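Local atomic coordinates of urocanate hydratase (Paenibacillus sp. Soil724D2, PDB entry 7NED), a protein that binds NAD+ and urocanate and, as a thiourocanate hydratase, probably adds water to thiourocanate during bacterial ergothioneine breakdown. Residues A[10-14]-A[15-19]. Residues are numbered along the deposited sequence; the frame is centred on the assembly and turned at random.
Sequences LELRC and KGWRQ
A water bridges Trp17 and Leu10. It accepts from Trp17 NE1 at 3.0 Å and donates to the carbonyl of Leu10, 2.9 Å from Leu10 O. The water oxygen lies in the indole plane, at the pyrrole edge. Leu10 CA also meets the ring at its edge, 3.9 Å from Trp17 CZ2. Leu12 comes instead over a face. Its CD2 methyl makes a CH-pi contact, 3.4 Å from the centroid of the five-membered ring of Trp17 and only 5° off the ring normal. The Leu12 chain is extended at its second torsion (chi2 -179°), with CD1 anti to CA, which leaves CD2 as the branch over the indole. An alanine in place of Trp17 would probably leave the Leu12 methyl without its aromatic partner and the bridging water without its N-H donor. Further along the chain, Cys14 CB packs on Gln19 CB at 3.8 Å. Gln19 NE2 hydrogen-bonds to Leu65 O. Gly16 is the N-cap residue, right before the helix starts at Trp17. The loop of residues 10-16 leads into helix 17-31 and packs back on its first turn, in the N-terminal urocanase domain. Lys15 makes a salt bridge to Glu66, just past helix 52-64, while Trp17 touches Pro427, just ahead of strand 428-441.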
loop_
_atom_site.group_PDB
_atom_site.type_symbol
_atom_site.label_atom_id
_atom_site.label_comp_id
_atom_site.label_asym_id
_atom_site.label_seq_id
_atom_site.Cartn_x
_atom_site.Cartn_y
_atom_site.Cartn_z
ATOM N N LEU A 10 -17.548 32.698 4.735
ATOM C CA LEU A 10 -18.582 31.739 4.395
ATOM C C LEU A 10 -18.935 31.737 2.923
ATOM O O LEU A 10 -19.952 31.140 2.546
ATOM C CB LEU A 10 -19.830 31.995 5.237
ATOM C CG LEU A 10 -19.557 31.923 6.738
ATOM C CD1 LEU A 10 -20.813 32.275 7.497
ATOM C CD2 LEU A 10 -19.032 30.534 7.173
ATOM N N GLU A 11 -18.131 32.372 2.083
ATOM C CA GLU A 11 -18.414 32.418 0.667
ATOM C C GLU A 11 -17.831 31.165 0.035
ATOM O O GLU A 11 -16.619 30.953 0.078
ATOM C CB GLU A 11 -17.844 33.674 0.015
ATOM C CG GLU A 11 -18.232 33.759 -1.444
ATOM C CD GLU A 11 -17.723 35.008 -2.136
ATOM O OE1 GLU A 11 -16.940 35.770 -1.539
ATOM O OE2 GLU A 11 -18.152 35.252 -3.275
ATOM N N LEU A 12 -18.691 30.342 -0.535
ATOM C CA LEU A 12 -18.226 29.139 -1.231
ATOM C C LEU A 12 -17.536 29.472 -2.550
ATOM O O LEU A 12 -18.060 30.245 -3.359
ATOM C CB LEU A 12 -19.413 28.220 -1.485
ATOM C CG LEU A 12 -19.968 27.411 -0.316
ATOM C CD1 LEU A 12 -21.143 26.558 -0.831
ATOM C CD2 LEU A 12 -18.864 26.517 0.223
ATOM N N ARG A 13 -16.365 28.874 -2.793
ATOM C CA ARG A 13 -15.800 28.889 -4.128
ATOM C C ARG A 13 -16.070 27.590 -4.877
ATOM O O ARG A 13 -15.933 27.551 -6.101
ATOM C CB ARG A 13 -14.290 29.139 -4.063
ATOM C CG ARG A 13 -14.006 30.474 -3.350
ATOM C CD ARG A 13 -12.563 30.545 -2.975
ATOM N NE ARG A 13 -12.297 29.540 -1.965
ATOM C CZ ARG A 13 -11.077 29.229 -1.567
ATOM N NH1 ARG A 13 -10.047 29.850 -2.116
ATOM N NH2 ARG A 13 -10.896 28.314 -0.627
ATOM N N CYS A 14 -16.468 26.558 -4.159
ATOM C CA CYS A 14 -16.739 25.242 -4.705
ATOM C C CYS A 14 -18.233 25.013 -4.707
ATOM O O CYS A 14 -19.014 25.854 -4.251
ATOM C CB CYS A 14 -16.045 24.168 -3.877
ATOM S SG CYS A 14 -14.292 24.453 -3.695
ATOM N N LYS A 15 -18.625 23.838 -5.206
ATOM C CA LYS A 15 -20.033 23.514 -5.314
ATOM C C LYS A 15 -20.665 23.157 -3.985
ATOM O O LYS A 15 -21.895 23.199 -3.885
ATOM C CB LYS A 15 -20.225 22.360 -6.311
ATOM C CG LYS A 15 -20.005 22.833 -7.746
ATOM C CD LYS A 15 -20.231 21.777 -8.721
ATOM C CE LYS A 15 -20.108 22.336 -10.135
ATOM N NZ LYS A 15 -19.966 21.210 -11.092
ATOM N N GLY A 16 -19.868 22.836 -2.965
ATOM C CA GLY A 16 -20.384 22.543 -1.640
ATOM C C GLY A 16 -19.299 22.691 -0.590
ATOM O O GLY A 16 -18.124 22.919 -0.899
ATOM N N TRP A 17 -19.701 22.545 0.662
ATOM C CA TRP A 17 -18.775 22.781 1.768
ATOM C C TRP A 17 -17.821 21.614 1.990
ATOM O O TRP A 17 -16.733 21.806 2.543
ATOM C CB TRP A 17 -19.542 23.055 3.066
ATOM C CG TRP A 17 -19.665 24.534 3.295
ATOM C CD1 TRP A 17 -20.786 25.299 3.123
ATOM C CD2 TRP A 17 -18.611 25.441 3.683
ATOM N NE1 TRP A 17 -20.496 26.635 3.390
ATOM C CE2 TRP A 17 -19.172 26.742 3.734
ATOM C CE3 TRP A 17 -17.258 25.274 4.015
ATOM C CZ2 TRP A 17 -18.417 27.879 4.099
ATOM C CZ3 TRP A 17 -16.502 26.428 4.374
ATOM C CH2 TRP A 17 -17.096 27.690 4.411
ATOM N N ARG A 18 -18.203 20.404 1.599
ATOM C CA ARG A 18 -17.232 19.326 1.703
ATOM C C ARG A 18 -16.073 19.587 0.762
ATOM O O ARG A 18 -14.910 19.392 1.128
ATOM C CB ARG A 18 -17.906 17.975 1.404
ATOM C CG ARG A 18 -18.972 17.648 2.425
ATOM C CD ARG A 18 -19.786 16.403 2.075
ATOM N NE ARG A 18 -18.932 15.238 1.947
ATOM C CZ ARG A 18 -19.317 14.092 1.383
ATOM N NH1 ARG A 18 -20.556 13.971 0.897
ATOM N NH2 ARG A 18 -18.465 13.074 1.306
ATOM N N GLN A 19 -16.364 20.051 -0.455
ATOM C CA GLN A 19 -15.288 20.335 -1.385
ATOM C C GLN A 19 -14.508 21.565 -0.924
ATOM O O GLN A 19 -13.271 21.577 -0.936
ATOM C CB GLN A 19 -15.856 20.566 -2.785
ATOM C CG GLN A 19 -16.718 19.401 -3.354
ATOM C CD GLN A 19 -18.190 19.542 -3.016
ATOM O OE1 GLN A 19 -18.563 19.871 -1.891
ATOM N NE2 GLN A 19 -19.036 19.302 -4.001
HETATM O O HOH W 1 -21.988 29.230 3.179
#